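Rbam17540 (Bacillus amyloliquefaciens, PDB 2YOY) probably cleaves polysaccharides such as cellulose by oxidation at a single copper ion, as a lytic polysaccharide mono-oxygenase of the CBM33 family. Local coordinates at residues V8-M13 and Q28-V33; L16-M21 and V33-Q38; F68-D71 and H77-K80. One frame throughout, in Å; residues are numbered along the deposited sequence.

Contact 1: residues V8-M13 and Q28-V33; sequences VSRAYM and QKYGSV
Tyr30 points its ring from the last turn of helix 23-30 at the first turn of helix 10-21 and meets it through CD2, CE2, CZ and the hydroxyl. CE2 rests 3.4 Å from Arg10 O, an oblique approach. The ring also meets the backbone of Met13 obliquely, with CZ 3.9 Å from Met13 C, while the phenol oxygen OH comes within 3.2 Å of Met13 CG. The side chains of Tyr30 and Met13 run askew to one another: the ring's CG is anti to its own carbonyl carbon (chi1 -67°), which aims it at helix 10-21, whereas Met13 turns at chi2 and chi3 and carries its sulfur away from the ring. The phenol's hydrogen-bond partner is Glu17, one turn further along helix 10-21. This pair of helices belongs to the insertion between strands 2-6 and 41-43, a helical region beside the beta-sandwich of the CBM33 fold. Ser9 is the N-cap of helix 10-21, its OG accepting from Tyr12 N at 3.1 Å. At the other side Gly31, with positive phi, ends helix 23-30 and turns the chain so that Val33 can face the first helix again. There the backbones come closest, and the methyl of Ala11 meets Val33 CG2, CB to CG2 3.9 Å. The side chain of Val33 is about 13 Å from the bound copper ion. Arg10 extends its guanidinium beyond the pair of helices to a salt bridge with Asp174.

Contact 2: residues L16-M21 and V33-Q38; sequences LEKQTM and VIDNPQ
The 3-10 turn that follows helix 23-30 is tied back to helix 10-21 by Lys18, whose long side chain lies over Ile34 and ends at Asp35. The first stage is apolar: CB of Lys18 sits 4.2 Å from Ile34 CB, and further out CD of Lys18 approaches Ile34 CG1. With CG anti to the backbone N (chi1 170°) the lysine heads for the turn, and a bend at chi3 (130°) brings NZ round to the carboxylate. The salt bridge Lys18 NZ to Asp35 OD1 measures 3.0 Å; the two side chains cross at about a right angle, and the ammonium comes to OD1 on its anti side, 29° out of the carboxylate plane. The turn is part of the helical insertion between strands 2-6 and 41-43, and helix 23-30 supplies neighbours to both residues: Trp23 donates through NE1 to the same OD1, and Ile34 packs on Trp23, Ala26 and Ala27. Shortening Lys18 to an alanine would probably leave Asp35 without this counter-charge, the water bound at NZ without its donor, and Ile34 CG1 without the lysine CD against it. That water adds a second link, accepting from Lys18 NZ at 3.0 Å and donating to Ile34 O at 2.6 Å.

Contact 3: residues F68-D71 and H77-K80; sequences FGLD and HWVK
The indole of Trp78 has His77 on one face and the backbone of Gly69 at its edge. His77 CD2 stands 3.2 Å above the ring plane, over the centre, and the imidazole comes edge-on, with Trp78 CD2 at the imidazole's edge, in the imidazole plane. On the opposite face lies the guanidinium of Arg10 in a cation-pi contact. Across the loop, Gly69 O approaches the six-membered ring in its plane, 3.5 Å from Trp78 CH2, while Leu70 O comes obliquely to CZ2 at 3.6 Å and also takes a weak hydrogen bond from Arg10 NH1. Leu70 CD2 adds an apolar touch on CH2 (4.2 Å). Both segments belong to the long loop between helix 59-62 and strand 81-83; the chain up to Asp71 makes a short 3-10 turn. With CG anti to its carbonyl carbon (chi1 -51°), Trp78 spans the loop; NE1 donates to Lys72 O, which fixes the rotation of the indole. Trp78 O accepts from Lys80 NZ at 2.8 Å, in the carbonyl plane. Gly69 O thus faces an aromatic C-H group, whose slightly positive hydrogen would be expected to make this a weakly favourable electrostatic contact rather than a conventional hydrogen bond.

Overall arrangement
Contacts 1 and 3 are buried, their centres about 7 Å apart, and both rest on aromatic rings set against backbone carbonyls; contact 2 is partly buried and is the one that relies on a salt bridge and a water. Contacts 1 and 2 both use helix 10-21 and the chain at the end of helix 23-30; Val33 belongs to both ranges but touches the partner segment only in contact 1, and their segments alternate along the chain. Contact 3 comes later in sequence but is linked to contact 1: Lys29 O pairs with His77 NE2, and the rings of Tyr30 and Trp78 meet. It also touches contact 2 lightly, where Val33 CG1 meets Leu70 CD2.

Contact 1: residues V8-M13 and Q28-V33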
ATOM      1  N   VAL A   8       0.878   9.591   0.490  1.00  8.03           N
ATOM      2  CA  VAL A   8      -0.265   9.102   1.237  1.00  5.76           C
ATOM      3  C   VAL A   8      -0.833   7.835   0.608  1.00  5.73           C
ATOM      4  O   VAL A   8      -1.398   7.851  -0.478  1.00  9.64           O
ATOM      5  CB  VAL A   8      -1.362  10.202   1.284  1.00 10.51           C
ATOM      6  CG1 VAL A   8      -2.532   9.738   2.109  1.00 10.60           C
ATOM      7  CG2 VAL A   8      -0.755  11.508   1.810  1.00 12.31           C
ATOM      8  N   SER A   9      -0.629   6.745   1.342  1.00  8.88           N
ATOM      9  CA  SER A   9      -1.299   5.467   1.065  1.00  6.83           C
ATOM     10  C   SER A   9      -2.801   5.591   1.019  1.00 13.32           C
ATOM     11  O   SER A   9      -3.400   6.432   1.629  1.00  8.01           O
ATOM     12  CB  SER A   9      -0.905   4.395   2.103  1.00  7.71           C
ATOM     13  OG  SER A   9      -1.406   4.609   3.418  1.00 11.04           O
ATOM     14  N   ARG A  10      -3.436   4.709   0.287  1.00  6.76           N
ATOM     15  CA  ARG A  10      -4.856   4.724   0.242  1.00  6.24           C
ATOM     16  C   ARG A  10      -5.486   4.558   1.603  1.00  8.50           C
ATOM     17  O   ARG A  10      -6.505   5.213   1.876  1.00  7.22           O
ATOM     18  CB  ARG A  10      -5.352   3.637  -0.790  1.00  5.02           C
ATOM     19  CG  ARG A  10      -6.843   3.615  -1.008  1.00  6.93           C
ATOM     20  CD  ARG A  10      -7.242   2.364  -1.820  1.00  5.46           C
ATOM     21  NE  ARG A  10      -6.689   2.368  -3.167  1.00  8.49           N
ATOM     22  CZ  ARG A  10      -6.735   1.340  -4.031  1.00  9.86           C
ATOM     23  NH1 ARG A  10      -7.352   0.193  -3.719  1.00  9.11           N
ATOM     24  NH2 ARG A  10      -6.187   1.488  -5.244  1.00 12.19           N
ATOM     25  N   ALA A  11      -4.912   3.697   2.458  1.00  8.41           N
ATOM     26  CA  ALA A  11      -5.406   3.492   3.775  1.00  9.17           C
ATOM     27  C   ALA A  11      -5.334   4.774   4.631  1.00  7.77           C
ATOM     28  O   ALA A  11      -6.324   5.154   5.300  1.00  8.00           O
ATOM     29  CB  ALA A  11      -4.631   2.384   4.459  1.00 15.72           C
ATOM     30  N   TYR A  12      -4.195   5.452   4.560  1.00 10.38           N
ATOM     31  CA  TYR A  12      -4.060   6.692   5.286  1.00  7.68           C
ATOM     32  C   TYR A  12      -4.991   7.804   4.708  1.00  7.68           C
ATOM     33  O   TYR A  12      -5.611   8.583   5.471  1.00 10.89           O
ATOM     34  CB  TYR A  12      -2.610   7.042   5.266  1.00  7.21           C
ATOM     35  CG  TYR A  12      -2.276   8.313   6.056  1.00 10.35           C
ATOM     36  CD1 TYR A  12      -2.848   8.562   7.291  1.00 18.10           C
ATOM     37  CD2 TYR A  12      -1.394   9.257   5.519  1.00 15.81           C
ATOM     38  CE1 TYR A  12      -2.508   9.742   7.987  1.00 20.74           C
ATOM     39  CE2 TYR A  12      -1.053  10.409   6.208  1.00 20.78           C
ATOM     40  CZ  TYR A  12      -1.622  10.647   7.421  1.00 23.99           C
ATOM     41  OH  TYR A  12      -1.277  11.805   8.071  1.00 26.29           O
ATOM     42  N   MET A  13      -5.134   7.855   3.369  1.00  8.45           N
ATOM     43  CA  MET A  13      -6.099   8.730   2.729  1.00  9.40           C
ATOM     44  C   MET A  13      -7.504   8.490   3.300  1.00  9.31           C
ATOM     45  O   MET A  13      -8.271   9.444   3.517  1.00 10.27           O
ATOM     46  CB  MET A  13      -6.131   8.553   1.208  1.00 11.27           C
ATOM     47  CG  MET A  13      -6.812   9.656   0.372  1.00 13.55           C
ATOM     48  SD  MET A  13      -5.676  11.045   0.265  1.00 17.88           S
ATOM     49  CE  MET A  13      -4.538  10.521  -1.046  1.00 25.67           C
ATOM     50  N   GLN A  28     -18.115   4.720   3.677  1.00 10.03           N
ATOM     51  CA  GLN A  28     -18.809   4.282   2.446  1.00  8.25           C
ATOM     52  C   GLN A  28     -17.827   4.142   1.283  1.00 17.02           C
ATOM     53  O   GLN A  28     -17.978   3.275   0.436  1.00 14.95           O
ATOM     54  CB  GLN A  28     -19.956   5.234   2.082  1.00 15.88           C
ATOM     55  CG  GLN A  28     -21.248   4.775   2.740  1.00 28.11           C
ATOM     56  CD  GLN A  28     -22.314   5.835   2.835  1.00 66.96           C
ATOM     57  OE1 GLN A  28     -22.072   7.035   2.641  1.00 30.73           O
ATOM     58  NE2 GLN A  28     -23.513   5.394   3.167  1.00 32.43           N
ATOM     59  N   LYS A  29     -16.809   4.988   1.286  1.00  7.91           N
ATOM     60  CA  LYS A  29     -15.818   5.067   0.197  1.00  7.80           C
ATOM     61  C   LYS A  29     -14.668   4.055   0.431  1.00 10.25           C
ATOM     62  O   LYS A  29     -14.194   3.445  -0.518  1.00 13.08           O
ATOM     63  CB  LYS A  29     -15.340   6.516   0.079  1.00  6.82           C
ATOM     64  CG  LYS A  29     -14.260   6.772  -0.943  1.00 16.03           C
ATOM     65  CD  LYS A  29     -13.998   8.273  -1.058  1.00 15.97           C
ATOM     66  CE  LYS A  29     -12.875   8.541  -2.054  1.00 21.55           C
ATOM     67  NZ  LYS A  29     -12.753  10.016  -2.254  1.00 14.14           N
ATOM     68  N   TYR A  30     -14.211   3.894   1.672  1.00  9.53           N
ATOM     69  CA  TYR A  30     -13.011   3.126   1.985  1.00  6.07           C
ATOM     70  C   TYR A  30     -13.262   1.835   2.784  1.00  9.88           C
ATOM     71  O   TYR A  30     -12.379   0.955   2.834  1.00 10.10           O
ATOM     72  CB  TYR A  30     -12.041   3.978   2.858  1.00 11.24           C
ATOM     73  CG  TYR A  30     -11.438   5.174   2.175  1.00 11.00           C
ATOM     74  CD1 TYR A  30     -12.087   6.417   2.169  1.00  9.04           C
ATOM     75  CD2 TYR A  30     -10.199   5.068   1.512  1.00  9.08           C
ATOM     76  CE1 TYR A  30     -11.518   7.518   1.534  1.00 12.46           C
ATOM     77  CE2 TYR A  30      -9.625   6.147   0.870  1.00  7.56           C
ATOM     78  CZ  TYR A  30     -10.297   7.365   0.861  1.00  6.12           C
ATOM     79  OH  TYR A  30      -9.745   8.443   0.216  1.00 10.96           O
ATOM     80  N   GLY A  31     -14.416   1.744   3.447  1.00 10.68           N
ATOM     81  CA  GLY A  31     -14.655   0.743   4.479  1.00  6.08           C
ATOM     82  C   GLY A  31     -13.997   1.034   5.805  1.00  8.16           C
ATOM     83  O   GLY A  31     -13.523   2.144   6.037  1.00  9.14           O
ATOM     84  N   SER A  32     -13.969   0.046   6.689  1.00 10.26           N
ATOM     85  CA  SER A  32     -13.582   0.256   8.073  1.00 11.12           C
ATOM     86  C   SER A  32     -12.115   0.610   8.358  1.00 15.72           C
ATOM     87  O   SER A  32     -11.751   0.957   9.509  1.00 12.08           O
ATOM     88  CB  SER A  32     -13.961  -0.979   8.895  1.00 12.47           C
ATOM     89  OG  SER A  32     -13.288  -2.134   8.405  1.00 13.39           O
ATOM     90  N   VAL A  33     -11.265   0.532   7.334  1.00 10.99           N
ATOM     91  CA  VAL A  33      -9.895   0.952   7.484  1.00 10.16           C
ATOM     92  C   VAL A  33      -9.738   2.396   7.931  1.00 14.29           C
ATOM     93  O   VAL A  33      -8.693   2.732   8.444  1.00 11.71           O
ATOM     94  CB  VAL A  33      -9.081   0.686   6.177  1.00 13.08           C
ATOM     95  CG1 VAL A  33      -9.483   1.649   5.050  1.00 13.42           C
ATOM     96  CG2 VAL A  33      -7.598   0.765   6.462  1.00 11.92           C
TER

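Contact 2: residues L16-M21 and V33-Q38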
ATOM      1  N   LEU A  16      -7.532  10.223   6.644  1.00 10.40           N
ATOM      2  CA  LEU A  16      -7.669  11.663   6.340  1.00 11.12           C
ATOM      3  C   LEU A  16      -9.034  12.075   5.953  1.00 13.00           C
ATOM      4  O   LEU A  16      -9.498  13.121   6.422  1.00 13.12           O
ATOM      5  CB  LEU A  16      -6.629  12.122   5.309  1.00  8.51           C
ATOM      6  CG  LEU A  16      -5.175  12.015   5.710  1.00  8.82           C
ATOM      7  CD1 LEU A  16      -4.306  12.522   4.578  1.00 21.88           C
ATOM      8  CD2 LEU A  16      -4.824  12.805   6.983  1.00 24.54           C
ATOM      9  N   GLU A  17      -9.724  11.307   5.069  1.00  8.42           N
ATOM     10  CA  GLU A  17     -11.067  11.696   4.635  1.00 11.82           C
ATOM     11  C   GLU A  17     -12.160  11.474   5.705  1.00 13.20           C
ATOM     12  O   GLU A  17     -13.202  12.140   5.690  1.00 17.83           O
ATOM     13  CB  GLU A  17     -11.451  10.925   3.358  1.00  9.17           C
ATOM     14  CG  GLU A  17     -10.623  11.383   2.153  1.00 14.25           C
ATOM     15  CD  GLU A  17     -11.356  11.430   0.879  1.00 15.55           C
ATOM     16  OE1 GLU A  17     -11.967  12.505   0.583  1.00 22.54           O
ATOM     17  OE2 GLU A  17     -11.244  10.451   0.082  1.00 15.91           O
ATOM     18  N   LYS A  18     -11.909  10.605   6.655  1.00 13.13           N
ATOM     19  CA  LYS A  18     -12.754  10.530   7.863  1.00 10.97           C
ATOM     20  C   LYS A  18     -12.876  11.926   8.481  1.00 13.68           C
ATOM     21  O   LYS A  18     -13.965  12.337   8.884  1.00 16.76           O
ATOM     22  CB  LYS A  18     -12.199   9.495   8.810  1.00 10.07           C
ATOM     23  CG  LYS A  18     -12.820   9.467  10.185  1.00 16.39           C
ATOM     24  CD  LYS A  18     -12.162   8.365  11.008  1.00 30.89           C
ATOM     25  CE  LYS A  18     -11.714   8.850  12.369  1.00 28.50           C
ATOM     26  NZ  LYS A  18     -11.045   7.767  13.132  1.00 29.34           N
ATOM     27  N   GLN A  19     -11.764  12.661   8.521  1.00 19.05           N
ATOM     28  CA  GLN A  19     -11.745  13.983   9.140  1.00 19.96           C
ATOM     29  C   GLN A  19     -12.495  15.003   8.286  1.00 20.71           C
ATOM     30  O   GLN A  19     -13.202  15.862   8.832  1.00 21.49           O
ATOM     31  CB  GLN A  19     -10.310  14.461   9.383  1.00 21.75           C
ATOM     32  CG  GLN A  19      -9.455  13.582  10.280  1.00 38.40           C
ATOM     33  CD  GLN A  19      -9.928  13.581  11.724  1.00 53.92           C
ATOM     34  OE1 GLN A  19     -10.312  14.618  12.264  1.00 47.18           O
ATOM     35  NE2 GLN A  19      -9.899  12.414  12.357  1.00 37.14           N
ATOM     36  N   THR A  20     -12.362  14.941   6.957  1.00 16.21           N
ATOM     37  CA  THR A  20     -12.995  15.942   6.090  1.00 15.95           C
ATOM     38  C   THR A  20     -14.441  15.610   5.705  1.00 26.02           C
ATOM     39  O   THR A  20     -15.285  16.524   5.623  1.00 23.64           O
ATOM     40  CB  THR A  20     -12.186  16.183   4.792  1.00 21.88           C
ATOM     41  OG1 THR A  20     -12.045  14.949   4.077  1.00 18.47           O
ATOM     42  CG2 THR A  20     -10.812  16.717   5.117  1.00 34.69           C
ATOM     43  N   MET A  21     -14.725  14.327   5.449  1.00 12.19           N
ATOM     44  CA  MET A  21     -16.044  13.895   4.974  0.50 13.83           C
ATOM     45  C   MET A  21     -16.913  13.276   6.092  1.00 13.93           C
ATOM     46  O   MET A  21     -18.104  13.097   5.925  1.00 20.25           O
ATOM     47  CB  MET A  21     -15.856  12.890   3.853  0.50 16.28           C
ATOM     48  CG  MET A  21     -14.951  13.395   2.726  0.50 22.56           C
ATOM     49  SD  MET A  21     -15.626  14.687   1.654  0.50 51.78           S
ATOM     50  CE  MET A  21     -14.892  16.172   2.339  0.50 35.48           C
ATOM     51  N   VAL A  33     -11.265   0.532   7.334  1.00 10.99           N
ATOM     52  CA  VAL A  33      -9.895   0.952   7.484  1.00 10.16           C
ATOM     53  C   VAL A  33      -9.738   2.396   7.931  1.00 14.29           C
ATOM     54  O   VAL A  33      -8.693   2.732   8.444  1.00 11.71           O
ATOM     55  CB  VAL A  33      -9.081   0.686   6.177  1.00 13.08           C
ATOM     56  CG1 VAL A  33      -9.483   1.649   5.050  1.00 13.42           C
ATOM     57  CG2 VAL A  33      -7.598   0.765   6.462  1.00 11.92           C
ATOM     58  N   ILE A  34     -10.759   3.251   7.736  1.00 12.55           N
ATOM     59  CA  ILE A  34     -10.632   4.631   8.110  1.00 12.76           C
ATOM     60  C   ILE A  34     -10.213   4.834   9.587  1.00 10.04           C
ATOM     61  O   ILE A  34      -9.584   5.858   9.921  1.00 11.89           O
ATOM     62  CB  ILE A  34     -11.913   5.436   7.787  1.00  8.75           C
ATOM     63  CG1 ILE A  34     -13.096   4.995   8.692  1.00  8.71           C
ATOM     64  CG2 ILE A  34     -12.202   5.437   6.287  1.00 12.26           C
ATOM     65  CD1 ILE A  34     -14.371   5.770   8.457  1.00 12.23           C
ATOM     66  N   ASP A  35     -10.534   3.853  10.442  1.00  9.80           N
ATOM     67  CA  ASP A  35     -10.262   3.934  11.863  1.00 20.02           C
ATOM     68  C   ASP A  35      -8.920   3.348  12.231  1.00 21.91           C
ATOM     69  O   ASP A  35      -8.411   3.661  13.316  1.00 13.38           O
ATOM     70  CB  ASP A  35     -11.359   3.202  12.654  1.00 21.29           C
ATOM     71  CG  ASP A  35     -12.598   4.042  12.847  1.00 56.85           C
ATOM     72  OD1 ASP A  35     -12.561   5.253  12.580  1.00 38.32           O
ATOM     73  OD2 ASP A  35     -13.622   3.485  13.279  1.00 24.30           O
ATOM     74  N   ASN A  36      -8.350   2.542  11.324  1.00 12.26           N
ATOM     75  CA  ASN A  36      -7.155   1.765  11.594  1.00 10.17           C
ATOM     76  C   ASN A  36      -6.321   1.601  10.336  1.00 11.78           C
ATOM     77  O   ASN A  36      -6.096   0.472   9.845  1.00 11.63           O
ATOM     78  CB  ASN A  36      -7.549   0.382  12.130  1.00 16.63           C
ATOM     79  CG  ASN A  36      -8.212   0.461  13.505  1.00 13.77           C
ATOM     80  OD1 ASN A  36      -7.613   1.000  14.460  1.00 25.43           O
ATOM     81  ND2 ASN A  36      -9.409  -0.062  13.613  1.00 21.81           N
ATOM     82  N   PRO A  37      -5.818   2.721   9.818  1.00 10.66           N
ATOM     83  CA  PRO A  37      -5.001   2.645   8.583  1.00  8.94           C
ATOM     84  C   PRO A  37      -3.702   1.840   8.738  1.00  4.47           C
ATOM     85  O   PRO A  37      -3.100   1.418   7.736  1.00 10.20           O
ATOM     86  CB  PRO A  37      -4.730   4.118   8.255  1.00 10.96           C
ATOM     87  CG  PRO A  37      -4.820   4.813   9.606  1.00 16.80           C
ATOM     88  CD  PRO A  37      -5.932   4.107  10.322  1.00 14.73           C
ATOM     89  N   GLN A  38      -3.253   1.658   9.981  1.00  9.36           N
ATOM     90  CA  GLN A  38      -2.074   0.845  10.310  1.00  9.58           C
ATOM     91  C   GLN A  38      -2.258  -0.662  10.250  1.00  9.93           C
ATOM     92  O   GLN A  38      -1.303  -1.394  10.480  1.00 10.63           O
ATOM     93  CB  GLN A  38      -1.564   1.219  11.741  1.00 11.72           C
ATOM     94  CG  GLN A  38      -2.454   0.742  12.902  1.00 10.48           C
ATOM     95  CD  GLN A  38      -3.563   1.723  13.278  1.00 16.09           C
ATOM     96  OE1 GLN A  38      -3.908   2.624  12.512  1.00 13.24           O
ATOM     97  NE2 GLN A  38      -4.134   1.544  14.483  1.00 23.09           N
TER
HETATM   98  O   HOH W   1      -8.404   6.967  11.941  1.00 26.57           O

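Contact 3: residues F68-D71 and H77-K80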
ATOM      1  N   PHE A  68     -13.307  -5.438   3.316  1.00 10.35           N
ATOM      2  CA  PHE A  68     -12.757  -5.550   1.981  1.00  7.78           C
ATOM      3  C   PHE A  68     -12.928  -4.261   1.165  1.00 12.64           C
ATOM      4  O   PHE A  68     -12.760  -4.294  -0.061  1.00 10.82           O
ATOM      5  CB  PHE A  68     -13.398  -6.706   1.177  1.00 10.72           C
ATOM      6  CG  PHE A  68     -13.191  -8.075   1.777  1.00 17.79           C
ATOM      7  CD1 PHE A  68     -11.950  -8.488   2.175  1.00  9.62           C
ATOM      8  CD2 PHE A  68     -14.271  -8.944   1.931  1.00 46.58           C
ATOM      9  CE1 PHE A  68     -11.757  -9.730   2.768  1.00 17.63           C
ATOM     10  CE2 PHE A  68     -14.098 -10.192   2.500  1.00 44.22           C
ATOM     11  CZ  PHE A  68     -12.839 -10.588   2.917  1.00 29.78           C
ATOM     12  N   GLY A  69     -13.225  -3.130   1.825  1.00 12.05           N
ATOM     13  CA  GLY A  69     -13.450  -1.876   1.113  1.00 11.81           C
ATOM     14  C   GLY A  69     -12.335  -1.376   0.175  1.00  4.57           C
ATOM     15  O   GLY A  69     -12.632  -0.795  -0.847  1.00  9.92           O
ATOM     16  N   LEU A  70     -11.096  -1.608   0.567  1.00 10.32           N
ATOM     17  CA  LEU A  70      -9.959  -1.186  -0.211  1.00  5.81           C
ATOM     18  C   LEU A  70      -9.819  -1.954  -1.547  1.00  8.14           C
ATOM     19  O   LEU A  70      -9.140  -1.482  -2.458  1.00  9.79           O
ATOM     20  CB  LEU A  70      -8.694  -1.246   0.560  1.00 11.27           C
ATOM     21  CG  LEU A  70      -8.652  -0.272   1.733  1.00 10.37           C
ATOM     22  CD1 LEU A  70      -7.412  -0.626   2.532  1.00 15.02           C
ATOM     23  CD2 LEU A  70      -8.619   1.185   1.298  1.00 11.56           C
ATOM     24  N   ASP A  71     -10.533  -3.066  -1.673  1.00  9.41           N
ATOM     25  CA  ASP A  71     -10.377  -3.877  -2.857  1.00 10.71           C
ATOM     26  C   ASP A  71     -11.180  -3.397  -4.047  1.00 14.43           C
ATOM     27  O   ASP A  71     -10.942  -3.870  -5.152  1.00 11.97           O
ATOM     28  CB  ASP A  71     -10.692  -5.334  -2.546  1.00 11.37           C
ATOM     29  CG  ASP A  71      -9.709  -5.967  -1.584  1.00 12.67           C
ATOM     30  OD1 ASP A  71      -8.476  -5.707  -1.693  1.00 11.08           O
ATOM     31  OD2 ASP A  71     -10.167  -6.780  -0.736  1.00 12.55           O
ATOM     32  N   HIS A  77     -12.461   5.809  -8.614  1.00 12.85           N
ATOM     33  CA  HIS A  77     -12.878   5.624  -7.203  1.00  9.51           C
ATOM     34  C   HIS A  77     -11.952   6.352  -6.250  1.00 13.65           C
ATOM     35  O   HIS A  77     -12.427   7.022  -5.341  1.00 13.03           O
ATOM     36  CB  HIS A  77     -12.968   4.174  -6.792  1.00  7.45           C
ATOM     37  CG  HIS A  77     -13.697   3.972  -5.489  1.00 21.42           C
ATOM     38  ND1 HIS A  77     -15.066   3.869  -5.414  1.00 35.42           N
ATOM     39  CD2 HIS A  77     -13.251   3.872  -4.213  1.00 16.88           C
ATOM     40  CE1 HIS A  77     -15.434   3.712  -4.157  1.00 27.85           C
ATOM     41  NE2 HIS A  77     -14.354   3.750  -3.405  1.00 14.50           N
ATOM     42  N   TRP A  78     -10.641   6.211  -6.441  1.00  6.81           N
ATOM     43  CA  TRP A  78      -9.703   6.679  -5.420  1.00  5.41           C
ATOM     44  C   TRP A  78      -9.071   8.032  -5.699  1.00  5.63           C
ATOM     45  O   TRP A  78      -8.870   8.418  -6.841  1.00  9.36           O
ATOM     46  CB  TRP A  78      -8.597   5.619  -5.208  1.00  6.84           C
ATOM     47  CG  TRP A  78      -9.194   4.234  -4.965  1.00  9.19           C
ATOM     48  CD1 TRP A  78      -9.176   3.167  -5.848  1.00  8.64           C
ATOM     49  CD2 TRP A  78      -9.854   3.760  -3.803  1.00  4.98           C
ATOM     50  NE1 TRP A  78      -9.752   2.070  -5.271  1.00  9.45           N
ATOM     51  CE2 TRP A  78     -10.231   2.415  -4.047  1.00  6.90           C
ATOM     52  CE3 TRP A  78     -10.158   4.308  -2.574  1.00 10.24           C
ATOM     53  CZ2 TRP A  78     -10.882   1.639  -3.092  1.00  5.97           C
ATOM     54  CZ3 TRP A  78     -10.830   3.535  -1.630  1.00 12.05           C
ATOM     55  CH2 TRP A  78     -11.167   2.213  -1.886  1.00 16.60           C
ATOM     56  N   VAL A  79      -8.630   8.699  -4.623  1.00  6.26           N
ATOM     57  CA  VAL A  79      -7.951   9.989  -4.746  1.00  7.77           C
ATOM     58  C   VAL A  79      -6.516   9.790  -5.199  1.00 11.35           C
ATOM     59  O   VAL A  79      -5.750   9.060  -4.570  1.00 12.37           O
ATOM     60  CB  VAL A  79      -7.944  10.777  -3.411  1.00 14.96           C
ATOM     61  CG1 VAL A  79      -7.188  12.084  -3.571  1.00 23.65           C
ATOM     62  CG2 VAL A  79      -9.367  11.091  -2.941  1.00 11.97           C
ATOM     63  N   LYS A  80      -6.137  10.420  -6.304  1.00  9.23           N
ATOM     64  CA  LYS A  80      -4.773  10.306  -6.821  1.00 10.02           C
ATOM     65  C   LYS A  80      -3.903  11.484  -6.328  1.00 10.22           C
ATOM     66  O   LYS A  80      -4.361  12.626  -6.196  1.00 13.30           O
ATOM     67  CB  LYS A  80      -4.778  10.329  -8.323  1.00 13.37           C
ATOM     68  CG  LYS A  80      -5.344   9.039  -8.929  1.00 14.62           C
ATOM     69  CD  LYS A  80      -6.693   9.258  -9.523  1.00 31.49           C
ATOM     70  CE  LYS A  80      -7.304   7.950  -9.965  1.00 23.01           C
ATOM     71  NZ  LYS A  80      -8.749   8.018  -9.646  1.00 11.15           N
TER